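Local atomic coordinates of cycloalternan-forming enzyme (Listeria monocytogenes serovar 1/2a, PDB entry 5F7U), a protein that belongs to glycoside hydrolase family 31 and combines a TIM-barrel domain with several beta-sheet domains, including a carbohydrate-binding module. Residues D532-G544 and M558-Y570. The protein carries 1 engineered substitution. Numbering follows the deposited sequence.
Engineered in segment 532-544: N537 (natural residue Asp). With GLC (alpha-D-glucopyranose), chain F.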
loop_
_atom_site.group_PDB
_atom_site.type_symbol
_atom_site.label_atom_id
_atom_site.label_comp_id
_atom_site.label_asym_id
_atom_site.label_seq_id
_atom_site.Cartn_x
_atom_site.Cartn_y
_atom_site.Cartn_z
ATOM N N ASP A 532 -21.906 -3.869 9.273
ATOM C CA ASP A 532 -20.747 -3.110 9.708
ATOM C C ASP A 532 -19.970 -2.509 8.549
ATOM O O ASP A 532 -18.809 -2.143 8.701
ATOM C CB ASP A 532 -19.857 -4.023 10.562
ATOM C CG ASP A 532 -20.615 -4.594 11.739
ATOM O OD1 ASP A 532 -20.901 -3.813 12.653
ATOM O OD2 ASP A 532 -20.992 -5.782 11.716
ATOM N N GLY A 533 -20.610 -2.400 7.385
ATOM C CA GLY A 533 -19.989 -1.700 6.271
ATOM C C GLY A 533 -20.233 -2.421 4.963
ATOM O O GLY A 533 -21.037 -3.347 4.896
ATOM N N PHE A 534 -19.543 -1.966 3.937
ATOM C CA PHE A 534 -19.747 -2.475 2.584
ATOM C C PHE A 534 -18.434 -2.808 1.910
ATOM O O PHE A 534 -17.428 -2.088 2.078
ATOM C CB PHE A 534 -20.450 -1.428 1.729
ATOM C CG PHE A 534 -21.821 -1.051 2.220
ATOM C CD1 PHE A 534 -22.900 -1.893 1.997
ATOM C CD2 PHE A 534 -22.027 0.147 2.926
ATOM C CE1 PHE A 534 -24.189 -1.542 2.441
ATOM C CE2 PHE A 534 -23.303 0.496 3.390
ATOM C CZ PHE A 534 -24.386 -0.348 3.132
ATOM N N LYS A 535 -18.467 -3.878 1.123
ATOM C CA LYS A 535 -17.385 -4.161 0.182
ATOM C C LYS A 535 -17.785 -3.560 -1.154
ATOM O O LYS A 535 -18.511 -4.175 -1.939
ATOM C CB LYS A 535 -17.088 -5.669 0.081
ATOM C CG LYS A 535 -15.964 -6.010 -0.938
ATOM C CD LYS A 535 -15.649 -7.512 -0.920
ATOM C CE LYS A 535 -14.474 -7.799 -1.866
ATOM N NZ LYS A 535 -14.104 -9.258 -1.898
ATOM N N THR A 536 -17.316 -2.339 -1.377
ATOM C CA THR A 536 -17.672 -1.566 -2.563
ATOM C C THR A 536 -16.723 -1.889 -3.700
ATOM O O THR A 536 -15.622 -1.350 -3.790
ATOM C CB THR A 536 -17.710 -0.059 -2.242
ATOM O OG1 THR A 536 -16.703 0.247 -1.279
ATOM C CG2 THR A 536 -19.061 0.307 -1.657
ATOM N N ASN A 537 -17.155 -2.827 -4.526
ATOM C CA ASN A 537 -16.386 -3.309 -5.661
ATOM C C ASN A 537 -16.664 -2.489 -6.907
ATOM O O ASN A 537 -17.643 -1.760 -6.978
ATOM C CB ASN A 537 -16.820 -4.744 -5.957
ATOM C CG ASN A 537 -15.664 -5.618 -6.376
ATOM O OD1 ASN A 537 -14.773 -5.215 -7.116
ATOM N ND2 ASN A 537 -15.648 -6.821 -5.836
ATOM N N GLY A 538 -15.809 -2.665 -7.910
ATOM C CA GLY A 538 -15.968 -1.976 -9.182
ATOM C C GLY A 538 -15.651 -0.488 -9.098
ATOM O O GLY A 538 -14.929 -0.030 -8.204
ATOM N N GLY A 539 -16.209 0.259 -10.043
ATOM C CA GLY A 539 -15.965 1.699 -10.105
ATOM C C GLY A 539 -15.155 2.101 -11.322
ATOM O O GLY A 539 -15.112 3.297 -11.654
ATOM N N GLU A 540 -14.540 1.120 -11.996
ATOM C CA GLU A 540 -13.710 1.399 -13.189
ATOM C C GLU A 540 -14.586 1.381 -14.448
ATOM O O GLU A 540 -14.268 0.713 -15.436
ATOM C CB GLU A 540 -12.573 0.364 -13.323
ATOM C CG GLU A 540 -11.837 0.027 -12.011
ATOM C CD GLU A 540 -12.484 -1.093 -11.192
ATOM O OE1 GLU A 540 -11.872 -1.558 -10.213
ATOM O OE2 GLU A 540 -13.601 -1.552 -11.511
ATOM N N MET A 541 -15.700 2.102 -14.397
ATOM C CA MET A 541 -16.802 1.871 -15.298
ATOM C C MET A 541 -17.209 3.105 -16.111
ATOM O O MET A 541 -18.178 3.054 -16.844
ATOM C CB MET A 541 -18.005 1.370 -14.490
ATOM C CG MET A 541 -17.785 -0.016 -13.922
ATOM S SD MET A 541 -18.837 -0.269 -12.483
ATOM C CE MET A 541 -18.636 -2.040 -12.302
ATOM N N VAL A 542 -16.445 4.188 -15.987
ATOM C CA VAL A 542 -16.734 5.419 -16.746
ATOM C C VAL A 542 -15.949 5.430 -18.055
ATOM O O VAL A 542 -14.723 5.602 -18.062
ATOM C CB VAL A 542 -16.416 6.700 -15.924
ATOM C CG1 VAL A 542 -16.565 7.951 -16.791
ATOM C CG2 VAL A 542 -17.318 6.797 -14.707
ATOM N N TRP A 543 -16.676 5.277 -19.156
ATOM C CA TRP A 543 -16.118 5.451 -20.492
ATOM C C TRP A 543 -16.864 6.573 -21.219
ATOM O O TRP A 543 -17.921 7.034 -20.765
ATOM C CB TRP A 543 -16.252 4.144 -21.275
ATOM C CG TRP A 543 -15.160 3.118 -21.003
ATOM C CD1 TRP A 543 -13.921 3.064 -21.594
ATOM C CD2 TRP A 543 -15.225 1.999 -20.112
ATOM N NE1 TRP A 543 -13.214 1.987 -21.124
ATOM C CE2 TRP A 543 -13.989 1.309 -20.219
ATOM C CE3 TRP A 543 -16.205 1.511 -19.232
ATOM C CZ2 TRP A 543 -13.708 0.158 -19.481
ATOM C CZ3 TRP A 543 -15.937 0.376 -18.507
ATOM C CH2 TRP A 543 -14.691 -0.298 -18.633
ATOM N N GLY A 544 -16.322 6.964 -22.368
ATOM C CA GLY A 544 -17.004 7.880 -23.294
ATOM C C GLY A 544 -16.600 9.304 -22.975
ATOM O O GLY A 544 -16.696 9.742 -21.834
ATOM N N MET A 558 -13.486 12.506 -15.278
ATOM C CA MET A 558 -14.165 11.757 -14.230
ATOM C C MET A 558 -13.795 10.294 -14.132
ATOM O O MET A 558 -14.040 9.704 -13.076
ATOM C CB MET A 558 -15.682 11.902 -14.360
ATOM C CG MET A 558 -16.217 13.193 -13.748
ATOM S SD MET A 558 -15.939 13.343 -11.969
ATOM C CE MET A 558 -16.786 11.897 -11.312
ATOM N N ARG A 559 -13.221 9.704 -15.183
ATOM C CA ARG A 559 -12.913 8.268 -15.107
ATOM C C ARG A 559 -12.114 7.890 -13.837
ATOM O O ARG A 559 -12.527 6.969 -13.105
ATOM C CB ARG A 559 -12.219 7.713 -16.352
ATOM C CG ARG A 559 -11.928 6.227 -16.146
ATOM C CD ARG A 559 -11.413 5.559 -17.376
ATOM N NE ARG A 559 -11.056 4.165 -17.097
ATOM C CZ ARG A 559 -11.860 3.117 -17.234
ATOM N NH1 ARG A 559 -13.144 3.252 -17.624
ATOM N NH2 ARG A 559 -11.371 1.904 -16.961
ATOM N N ASN A 560 -11.005 8.584 -13.559
ATOM C CA ASN A 560 -10.180 8.222 -12.405
ATOM C C ASN A 560 -10.834 8.601 -11.073
ATOM O O ASN A 560 -10.638 7.925 -10.053
ATOM C CB ASN A 560 -8.783 8.845 -12.495
ATOM C CG ASN A 560 -7.948 8.253 -13.632
ATOM O OD1 ASN A 560 -8.269 7.191 -14.184
ATOM N ND2 ASN A 560 -6.850 8.923 -13.967
ATOM N N ARG A 561 -11.610 9.680 -11.106
ATOM C CA ARG A 561 -12.263 10.232 -9.911
ATOM C C ARG A 561 -13.474 9.435 -9.459
ATOM O O ARG A 561 -13.714 9.288 -8.252
ATOM C CB ARG A 561 -12.632 11.713 -10.155
ATOM C CG ARG A 561 -13.385 12.425 -9.011
ATOM C CD ARG A 561 -12.709 12.298 -7.644
ATOM N NE ARG A 561 -11.312 12.732 -7.673
ATOM C CZ ARG A 561 -10.427 12.488 -6.709
ATOM N NH1 ARG A 561 -10.775 11.796 -5.626
ATOM N NH2 ARG A 561 -9.186 12.933 -6.842
ATOM N N TYR A 562 -14.253 8.954 -10.421
ATOM C CA TYR A 562 -15.504 8.244 -10.130
ATOM C C TYR A 562 -15.394 7.177 -9.032
ATOM O O TYR A 562 -16.205 7.197 -8.086
ATOM C CB TYR A 562 -16.105 7.654 -11.411
ATOM C CG TYR A 562 -17.451 7.016 -11.141
ATOM C CD1 TYR A 562 -18.627 7.786 -11.156
ATOM C CD2 TYR A 562 -17.557 5.643 -10.874
ATOM C CE1 TYR A 562 -19.854 7.204 -10.880
ATOM C CE2 TYR A 562 -18.791 5.050 -10.602
ATOM C CZ TYR A 562 -19.933 5.828 -10.615
ATOM O OH TYR A 562 -21.159 5.250 -10.350
ATOM N N PRO A 563 -14.407 6.239 -9.134
ATOM C CA PRO A 563 -14.376 5.234 -8.066
ATOM C C PRO A 563 -14.226 5.802 -6.663
ATOM O O PRO A 563 -14.848 5.268 -5.726
ATOM C CB PRO A 563 -13.163 4.350 -8.439
ATOM C CG PRO A 563 -12.367 5.188 -9.422
ATOM C CD PRO A 563 -13.431 5.903 -10.196
ATOM N N THR A 564 -13.421 6.856 -6.501
ATOM C CA THR A 564 -13.254 7.483 -5.183
ATOM C C THR A 564 -14.500 8.249 -4.733
ATOM O O THR A 564 -14.828 8.247 -3.539
ATOM C CB THR A 564 -11.941 8.268 -5.132
ATOM O OG1 THR A 564 -10.891 7.331 -5.344
ATOM C CG2 THR A 564 -11.691 8.934 -3.762
ATOM N N ASP A 565 -15.231 8.843 -5.669
ATOM C CA ASP A 565 -16.521 9.457 -5.311
ATOM C C ASP A 565 -17.496 8.401 -4.799
ATOM O O ASP A 565 -18.188 8.606 -3.790
ATOM C CB ASP A 565 -17.113 10.190 -6.519
ATOM C CG ASP A 565 -16.465 11.540 -6.774
ATOM O OD1 ASP A 565 -15.717 12.051 -5.904
ATOM O OD2 ASP A 565 -16.742 12.114 -7.851
ATOM N N TYR A 566 -17.522 7.263 -5.497
ATOM C CA TYR A 566 -18.365 6.131 -5.133
ATOM C C TYR A 566 -17.967 5.567 -3.761
ATOM O O TYR A 566 -18.804 5.432 -2.859
ATOM C CB TYR A 566 -18.231 5.082 -6.254
ATOM C CG TYR A 566 -18.483 3.613 -5.912
ATOM C CD1 TYR A 566 -19.649 3.197 -5.236
ATOM C CD2 TYR A 566 -17.598 2.631 -6.358
ATOM C CE1 TYR A 566 -19.875 1.849 -4.965
ATOM C CE2 TYR A 566 -17.824 1.280 -6.093
ATOM C CZ TYR A 566 -18.986 0.898 -5.420
ATOM O OH TYR A 566 -19.237 -0.441 -5.156
ATOM N N VAL A 567 -16.685 5.243 -3.609
ATOM C CA VAL A 567 -16.224 4.587 -2.383
ATOM C C VAL A 567 -16.399 5.516 -1.181
ATOM O O VAL A 567 -16.873 5.087 -0.104
ATOM C CB VAL A 567 -14.758 4.117 -2.546
ATOM C CG1 VAL A 567 -14.111 3.764 -1.201
ATOM C CG2 VAL A 567 -14.709 2.913 -3.479
ATOM N N SER A 568 -16.017 6.784 -1.355
ATOM C CA SER A 568 -16.150 7.748 -0.256
ATOM C C SER A 568 -17.615 7.975 0.118
ATOM O O SER A 568 -17.926 8.096 1.312
ATOM C CB SER A 568 -15.462 9.077 -0.584
ATOM O OG SER A 568 -16.101 9.751 -1.660
ATOM N N SER A 569 -18.512 7.993 -0.876
ATOM C CA SER A 569 -19.945 8.216 -0.583
ATOM C C SER A 569 -20.490 7.125 0.325
ATOM O O SER A 569 -21.177 7.420 1.320
ATOM C CB SER A 569 -20.784 8.295 -1.855
ATOM O OG SER A 569 -20.527 9.502 -2.551
ATOM N N TYR A 570 -20.178 5.874 -0.016
ATOM C CA TYR A 570 -20.613 4.743 0.793
ATOM C C TYR A 570 -19.953 4.712 2.166
ATOM O O TYR A 570 -20.612 4.380 3.155
ATOM C CB TYR A 570 -20.295 3.451 0.085
ATOM C CG TYR A 570 -21.400 2.827 -0.724
ATOM C CD1 TYR A 570 -21.576 3.154 -2.072
ATOM C CD2 TYR A 570 -22.212 1.832 -0.168
ATOM C CE1 TYR A 570 -22.551 2.514 -2.845
ATOM C CE2 TYR A 570 -23.190 1.190 -0.926
ATOM C CZ TYR A 570 -23.349 1.534 -2.269
ATOM O OH TYR A 570 -24.286 0.879 -3.059
HETATM C C1 GLC F . -15.084 -8.992 -8.289
HETATM C C2 GLC F . -14.161 -8.919 -7.053
HETATM C C3 GLC F . -14.049 -10.262 -6.303
HETATM C C4 GLC F . -15.448 -10.811 -5.980
HETATM C C5 GLC F . -16.387 -10.709 -7.190
HETATM C C6 GLC F . -17.825 -11.090 -6.877
HETATM O O2 GLC F . -12.903 -8.333 -7.403
HETATM O O3 GLC F . -13.315 -10.117 -5.073
HETATM O O4 GLC F . -15.353 -12.186 -5.563
HETATM O O5 GLC F . -16.382 -9.413 -7.823
HETATM O O6 GLC F . -18.512 -11.122 -8.144
HETATM O O HOH W 1 -17.283 2.344 0.437
HETATM O O HOH W 2 -14.303 4.923 -13.815
HETATM O O HOH W 3 -12.096 -0.930 -16.512
#
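Two direct hydrogen bonds tie the loop after strand 534-536 to helix 558-570, and both end on backbone carbonyls. Y566 OH donates to N537 O over 2.8 Å. CG of Y566 stands roughly opposite the backbone N (chi1 154°), which sends the ring across to the loop. At the other end, the extended R559 chain brings NH1 within 2.9 Å of V542 O; the N-H...O angle is 162° and the acceptor lies in the guanidinium plane, although the donor sits above the carbonyl plane. NH1 also sits over the middle of the W543 indole, closest to CE2 and CD2, and CZ lies over the face of its six-membered ring, a cation-pi contact. R559 NH2 bonds to V271 O and to a water that also donates to E540 O.

Other waters complete the polar seam. One donates to G539 O and R559 O and accepts from V542 N; another joins T536 OG1 to V567 O, while S585 also bonds OG1. Y562 OH and Y570 OH are satisfied by L507 O and Q457.

Apolar contacts fill in between. T536 CG2 lies 3.8 Å from the Y570 ring centroid, over its face, and Y570 turns an edge onto F534 with planes 77° apart. V542 CG2 meets Y562 CG at 3.6 Å. G539 O meets P563 CD at 3.4 Å; a side chain at G539 would run into P563 CB and Y566 CD2.

K535, salt-bridged to E400, and the engineered N537 leave the backbone on the side away from the helix, and both belong to the glycan pocket. Strand 534-536, fourth of eight parallel barrel strands, runs antiparallel to the helix, as in the family 31 TIM barrel.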